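Local coordinates for protein cytosol aminopeptidase (Staphylococcus aureus subsp. aureus, PDB 3KZW) that probably removes N-terminal amino acids from peptides as a metal-dependent leucyl aminopeptidase, assembled from six chains, at residues Q109-Q120 against K491-G499. Sequence-based numbering, arbitrary orientation.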
ATOM      1  N   GLN A 109     -23.211 -17.002 -31.833  1.00  2.64           N
ATOM      2  CA  GLN A 109     -22.400 -15.812 -31.569  1.00  2.65           C
ATOM      3  C   GLN A 109     -22.159 -15.029 -32.862  1.00  2.65           C
ATOM      4  O   GLN A 109     -22.278 -13.804 -32.882  1.00  2.62           O
ATOM      5  CB  GLN A 109     -21.068 -16.201 -30.923  1.00  2.64           C
ATOM      6  CG  GLN A 109     -20.215 -15.022 -30.468  1.00  2.67           C
ATOM      7  CD  GLN A 109     -18.820 -15.440 -30.036  1.00  2.70           C
ATOM      8  OE1 GLN A 109     -18.467 -15.341 -28.860  1.00  2.60           O
ATOM      9  NE2 GLN A 109     -18.022 -15.919 -30.988  1.00  2.71           N
ATOM     10  N   ASP A 110     -21.827 -15.750 -33.934  1.00  2.67           N
ATOM     11  CA  ASP A 110     -21.645 -15.156 -35.258  1.00  2.63           C
ATOM     12  C   ASP A 110     -22.893 -14.397 -35.702  1.00  2.64           C
ATOM     13  O   ASP A 110     -22.790 -13.280 -36.202  1.00  2.64           O
ATOM     14  CB  ASP A 110     -21.270 -16.223 -36.296  1.00  2.62           C
ATOM     15  CG  ASP A 110     -19.872 -16.801 -36.080  1.00  2.71           C
ATOM     16  OD1 ASP A 110     -18.993 -16.090 -35.545  1.00  2.70           O
ATOM     17  OD2 ASP A 110     -19.649 -17.974 -36.460  1.00  2.73           O
ATOM     18  N   MET A 111     -24.067 -15.001 -35.498  1.00  2.65           N
ATOM     19  CA  MET A 111     -25.350 -14.374 -35.839  1.00  2.65           C
ATOM     20  C   MET A 111     -25.567 -13.070 -35.070  1.00  2.65           C
ATOM     21  O   MET A 111     -26.056 -12.090 -35.633  1.00  2.66           O
ATOM     22  CB  MET A 111     -26.524 -15.331 -35.587  1.00  2.71           C
ATOM     23  CG  MET A 111     -26.594 -16.547 -36.506  1.00  2.80           C
ATOM     24  SD  MET A 111     -27.877 -17.720 -35.972  1.00  3.95           S
ATOM     25  CE  MET A 111     -27.380 -19.246 -36.806  1.00  2.84           C
ATOM     26  N   LEU A 112     -25.199 -13.065 -33.788  1.00  2.69           N
ATOM     27  CA  LEU A 112     -25.281 -11.859 -32.957  1.00  2.64           C
ATOM     28  C   LEU A 112     -24.321 -10.773 -33.444  1.00  2.61           C
ATOM     29  O   LEU A 112     -24.648  -9.587 -33.421  1.00  2.55           O
ATOM     30  CB  LEU A 112     -25.004 -12.185 -31.487  1.00  2.59           C
ATOM     31  CG  LEU A 112     -26.004 -13.048 -30.715  1.00  2.62           C
ATOM     32  CD1 LEU A 112     -25.480 -13.325 -29.319  1.00  2.58           C
ATOM     33  CD2 LEU A 112     -27.381 -12.399 -30.644  1.00  2.65           C
ATOM     34  N   LYS A 113     -23.142 -11.197 -33.884  1.00  2.62           N
ATOM     35  CA  LYS A 113     -22.137 -10.296 -34.433  1.00  2.63           C
ATOM     36  C   LYS A 113     -22.583  -9.725 -35.783  1.00  2.64           C
ATOM     37  O   LYS A 113     -22.350  -8.551 -36.067  1.00  2.61           O
ATOM     38  CB  LYS A 113     -20.794 -11.022 -34.568  1.00  2.63           C
ATOM     39  CG  LYS A 113     -19.598 -10.104 -34.793  1.00  2.72           C
ATOM     40  CD  LYS A 113     -18.296 -10.884 -34.942  1.00  2.76           C
ATOM     41  CE  LYS A 113     -17.744 -11.344 -33.597  1.00  2.81           C
ATOM     42  NZ  LYS A 113     -16.511 -12.167 -33.759  1.00  2.83           N
ATOM     43  N   ILE A 114     -23.227 -10.564 -36.598  1.00  2.67           N
ATOM     44  CA  ILE A 114     -23.721 -10.168 -37.920  1.00  2.61           C
ATOM     45  C   ILE A 114     -24.833  -9.124 -37.811  1.00  2.60           C
ATOM     46  O   ILE A 114     -24.712  -8.035 -38.370  1.00  2.61           O
ATOM     47  CB  ILE A 114     -24.201 -11.395 -38.756  1.00  2.63           C
ATOM     48  CG1 ILE A 114     -23.010 -12.257 -39.180  1.00  2.63           C
ATOM     49  CG2 ILE A 114     -24.980 -10.951 -39.992  1.00  2.59           C
ATOM     50  CD1 ILE A 114     -23.371 -13.699 -39.492  1.00  2.61           C
ATOM     51  N   TRP A 115     -25.903  -9.459 -37.090  1.00  2.61           N
ATOM     52  CA  TRP A 115     -27.034  -8.542 -36.907  1.00  2.63           C
ATOM     53  C   TRP A 115     -26.631  -7.312 -36.096  1.00  2.66           C
ATOM     54  O   TRP A 115     -27.080  -6.199 -36.378  1.00  2.63           O
ATOM     55  CB  TRP A 115     -28.219  -9.246 -36.238  1.00  2.60           C
ATOM     56  CG  TRP A 115     -28.884 -10.294 -37.082  1.00  2.68           C
ATOM     57  CD1 TRP A 115     -28.963 -11.633 -36.816  1.00  2.65           C
ATOM     58  CD2 TRP A 115     -29.574 -10.092 -38.325  1.00  2.72           C
ATOM     59  NE1 TRP A 115     -29.653 -12.276 -37.815  1.00  2.61           N
ATOM     60  CE2 TRP A 115     -30.039 -11.357 -38.753  1.00  2.66           C
ATOM     61  CE3 TRP A 115     -29.841  -8.967 -39.119  1.00  2.67           C
ATOM     62  CZ2 TRP A 115     -30.759 -11.527 -39.941  1.00  2.68           C
ATOM     63  CZ3 TRP A 115     -30.555  -9.138 -40.302  1.00  2.66           C
ATOM     64  CH2 TRP A 115     -31.004 -10.411 -40.699  1.00  2.71           C
ATOM     65  N   GLY A 116     -25.778  -7.526 -35.095  1.00  2.68           N
ATOM     66  CA  GLY A 116     -25.293  -6.460 -34.227  1.00  2.63           C
ATOM     67  C   GLY A 116     -24.595  -5.346 -34.978  1.00  2.62           C
ATOM     68  O   GLY A 116     -25.003  -4.187 -34.894  1.00  2.67           O
ATOM     69  N   HIS A 117     -23.551  -5.698 -35.723  1.00  2.58           N
ATOM     70  CA  HIS A 117     -22.793  -4.715 -36.495  1.00  2.62           C
ATOM     71  C   HIS A 117     -23.628  -4.049 -37.590  1.00  2.63           C
ATOM     72  O   HIS A 117     -23.443  -2.865 -37.884  1.00  2.61           O
ATOM     73  CB  HIS A 117     -21.526  -5.332 -37.094  1.00  2.58           C
ATOM     74  CG  HIS A 117     -20.444  -5.594 -36.092  1.00  2.62           C
ATOM     75  ND1 HIS A 117     -19.425  -6.493 -36.320  1.00  2.69           N
ATOM     76  CD2 HIS A 117     -20.227  -5.085 -34.856  1.00  2.63           C
ATOM     77  CE1 HIS A 117     -18.624  -6.524 -35.270  1.00  2.71           C
ATOM     78  NE2 HIS A 117     -19.089  -5.680 -34.366  1.00  2.63           N
ATOM     79  N   LEU A 118     -24.547  -4.814 -38.179  1.00  2.65           N
ATOM     80  CA  LEU A 118     -25.433  -4.306 -39.225  1.00  2.64           C
ATOM     81  C   LEU A 118     -26.353  -3.204 -38.710  1.00  2.67           C
ATOM     82  O   LEU A 118     -26.343  -2.096 -39.241  1.00  2.68           O
ATOM     83  CB  LEU A 118     -26.256  -5.442 -39.845  1.00  2.67           C
ATOM     84  CG  LEU A 118     -27.254  -5.063 -40.950  1.00  2.68           C
ATOM     85  CD1 LEU A 118     -26.537  -4.549 -42.196  1.00  2.66           C
ATOM     86  CD2 LEU A 118     -28.156  -6.233 -41.290  1.00  2.59           C
ATOM     87  N   PHE A 119     -27.137  -3.510 -37.675  1.00  2.70           N
ATOM     88  CA  PHE A 119     -28.086  -2.547 -37.109  1.00  2.68           C
ATOM     89  C   PHE A 119     -27.405  -1.316 -36.502  1.00  2.68           C
ATOM     90  O   PHE A 119     -27.970  -0.222 -36.511  1.00  2.67           O
ATOM     91  CB  PHE A 119     -29.010  -3.217 -36.085  1.00  2.64           C
ATOM     92  CG  PHE A 119     -29.951  -4.230 -36.681  1.00  2.65           C
ATOM     93  CD1 PHE A 119     -30.723  -3.919 -37.802  1.00  2.69           C
ATOM     94  CD2 PHE A 119     -30.082  -5.491 -36.112  1.00  2.67           C
ATOM     95  CE1 PHE A 119     -31.595  -4.858 -38.349  1.00  2.64           C
ATOM     96  CE2 PHE A 119     -30.955  -6.435 -36.654  1.00  2.70           C
ATOM     97  CZ  PHE A 119     -31.710  -6.116 -37.772  1.00  2.59           C
ATOM     98  N   GLN A 120     -26.191  -1.503 -35.987  1.00  2.69           N
ATOM     99  CA  GLN A 120     -25.377  -0.393 -35.486  1.00  2.65           C
ATOM    100  C   GLN A 120     -24.961   0.542 -36.616  1.00  2.64           C
ATOM    101  O   GLN A 120     -24.964   1.761 -36.449  1.00  2.66           O
ATOM    102  CB  GLN A 120     -24.143  -0.910 -34.747  1.00  2.62           C
ATOM    103  CG  GLN A 120     -24.426  -1.375 -33.327  1.00  2.65           C
ATOM    104  CD  GLN A 120     -23.242  -2.067 -32.678  1.00  2.67           C
ATOM    105  OE1 GLN A 120     -22.197  -2.259 -33.302  1.00  2.72           O
ATOM    106  NE2 GLN A 120     -23.403  -2.449 -31.416  1.00  2.60           N
ATOM    107  N   LYS A 491     -16.143  -2.188 -22.526  1.00  2.74           N
ATOM    108  CA  LYS A 491     -15.805  -2.171 -23.943  1.00  2.70           C
ATOM    109  C   LYS A 491     -17.081  -2.307 -24.775  1.00  2.66           C
ATOM    110  O   LYS A 491     -17.925  -3.158 -24.492  1.00  2.71           O
ATOM    111  CB  LYS A 491     -14.834  -3.324 -24.242  1.00  2.71           C
ATOM    112  CG  LYS A 491     -14.368  -3.442 -25.686  1.00  2.83           C
ATOM    113  CD  LYS A 491     -13.108  -2.631 -25.955  1.00  2.89           C
ATOM    114  CE  LYS A 491     -12.696  -2.739 -27.423  1.00  2.88           C
ATOM    115  NZ  LYS A 491     -11.381  -2.085 -27.681  1.00  2.88           N
ATOM    116  N   ALA A 492     -17.225  -1.452 -25.783  1.00  2.63           N
ATOM    117  CA  ALA A 492     -18.344  -1.538 -26.721  1.00  2.65           C
ATOM    118  C   ALA A 492     -18.159  -2.731 -27.661  1.00  2.66           C
ATOM    119  O   ALA A 492     -17.030  -3.095 -27.999  1.00  2.71           O
ATOM    120  CB  ALA A 492     -18.482  -0.244 -27.513  1.00  2.57           C
ATOM    121  N   SER A 493     -19.269  -3.340 -28.069  1.00  2.62           N
ATOM    122  CA  SER A 493     -19.236  -4.510 -28.945  1.00  2.63           C
ATOM    123  C   SER A 493     -20.518  -4.634 -29.765  1.00  2.65           C
ATOM    124  O   SER A 493     -21.351  -3.724 -29.773  1.00  2.63           O
ATOM    125  CB  SER A 493     -19.014  -5.788 -28.124  1.00  2.64           C
ATOM    126  OG  SER A 493     -20.121  -6.055 -27.284  1.00  2.48           O
ATOM    127  N   TYR A 494     -20.665  -5.773 -30.442  1.00  2.62           N
ATOM    128  CA  TYR A 494     -21.866  -6.093 -31.211  1.00  2.62           C
ATOM    129  C   TYR A 494     -23.115  -6.220 -30.331  1.00  2.62           C
ATOM    130  O   TYR A 494     -24.237  -6.232 -30.836  1.00  2.63           O
ATOM    131  CB  TYR A 494     -21.655  -7.377 -32.030  1.00  2.61           C
ATOM    132  CG  TYR A 494     -21.175  -8.573 -31.225  1.00  2.65           C
ATOM    133  CD1 TYR A 494     -22.063  -9.323 -30.451  1.00  2.66           C
ATOM    134  CD2 TYR A 494     -19.836  -8.959 -31.247  1.00  2.63           C
ATOM    135  CE1 TYR A 494     -21.630 -10.414 -29.712  1.00  2.64           C
ATOM    136  CE2 TYR A 494     -19.391 -10.054 -30.513  1.00  2.63           C
ATOM    137  CZ  TYR A 494     -20.295 -10.776 -29.749  1.00  2.76           C
ATOM    138  OH  TYR A 494     -19.870 -11.863 -29.015  1.00  2.92           O
ATOM    139  N   ASN A 495     -22.911  -6.319 -29.018  1.00  2.62           N
ATOM    140  CA  ASN A 495     -24.010  -6.432 -28.061  1.00  2.64           C
ATOM    141  C   ASN A 495     -24.458  -5.100 -27.467  1.00  2.64           C
ATOM    142  O   ASN A 495     -25.398  -5.057 -26.675  1.00  2.62           O
ATOM    143  CB  ASN A 495     -23.655  -7.419 -26.945  1.00  2.65           C
ATOM    144  CG  ASN A 495     -23.931  -8.862 -27.330  1.00  2.77           C
ATOM    145  OD1 ASN A 495     -24.638  -9.142 -28.302  1.00  2.73           O
ATOM    146  ND2 ASN A 495     -23.379  -9.789 -26.561  1.00  2.84           N
ATOM    147  N   GLY A 496     -23.787  -4.018 -27.856  1.00  2.66           N
ATOM    148  CA  GLY A 496     -24.134  -2.681 -27.381  1.00  2.65           C
ATOM    149  C   GLY A 496     -22.957  -1.926 -26.788  1.00  2.68           C
ATOM    150  O   GLY A 496     -21.824  -2.415 -26.822  1.00  2.70           O
ATOM    151  N   PRO A 497     -23.221  -0.730 -26.226  1.00  2.65           N
ATOM    152  CA  PRO A 497     -22.172   0.130 -25.678  1.00  2.64           C
ATOM    153  C   PRO A 497     -21.677  -0.321 -24.301  1.00  2.64           C
ATOM    154  O   PRO A 497     -22.172  -1.314 -23.759  1.00  2.64           O
ATOM    155  CB  PRO A 497     -22.866   1.491 -25.577  1.00  2.60           C
ATOM    156  CG  PRO A 497     -24.291   1.167 -25.358  1.00  2.57           C
ATOM    157  CD  PRO A 497     -24.560  -0.132 -26.066  1.00  2.64           C
ATOM    158  N   LYS A 498     -20.702   0.409 -23.757  1.00  2.65           N
ATOM    159  CA  LYS A 498     -20.211   0.205 -22.394  1.00  2.58           C
ATOM    160  C   LYS A 498     -21.345   0.264 -21.383  1.00  2.59           C
ATOM    161  O   LYS A 498     -22.335   0.969 -21.584  1.00  2.67           O
ATOM    162  CB  LYS A 498     -19.200   1.289 -22.022  1.00  2.67           C
ATOM    163  CG  LYS A 498     -17.829   1.153 -22.656  1.00  2.76           C
ATOM    164  CD  LYS A 498     -16.852   2.148 -22.035  1.00  2.77           C
ATOM    165  CE  LYS A 498     -17.064   3.557 -22.568  1.00  2.82           C
ATOM    166  NZ  LYS A 498     -16.275   4.568 -21.805  1.00  2.98           N
ATOM    167  N   GLY A 499     -21.190  -0.471 -20.289  1.00  2.58           N
ATOM    168  CA  GLY A 499     -22.155  -0.426 -19.201  1.00  2.57           C
ATOM    169  C   GLY A 499     -22.827  -1.761 -18.983  1.00  2.64           C
ATOM    170  O   GLY A 499     -22.241  -2.799 -19.291  1.00  2.68           O
TER
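Ser493 meets Gln120 through its backbone: Gln120 NE2 donates to Ser493 O at 2.9 Å, nearly straight at 172° and within the plane of the amide. The same carbonyl accepts from Gly496 N, 3.1 Å from Ser493 O, closing a type I turn over Ser493-Gly496; Ser493 OG adds an ST turn by accepting from Asn495 N. Tyr494, the second residue of the turn, makes the largest single contribution to the buried surface. Its CG lies between backbone N and carbonyl carbon (chi1 53°), which lays the ring along the helix. Lys113 packs over one ring face, a CH-pi contact with CB 4.3 Å from the Tyr494 ring centroid, and its bent chain brings CE to 3.7 Å from Tyr494 CE2. Leu112 CB approaches Tyr494 CE1, 4.2 Å apart, while His117, hydrogen-bonded through ND1 to Gly79 O, packs NE2 3.9 Å from Tyr494 CB. The backbones come closest at Gly116, whose CA makes a CH...O contact with Tyr494 O (3.6 Å). Asn495 OD1 accepts from Gln154 NE2, which also serves Leu112 O. Thus a catalytic-domain loop between strands 488-489 and 499-500 docks on N-terminal-domain helix 108-124, which is flanked by helix 144-157 and strand 91-101.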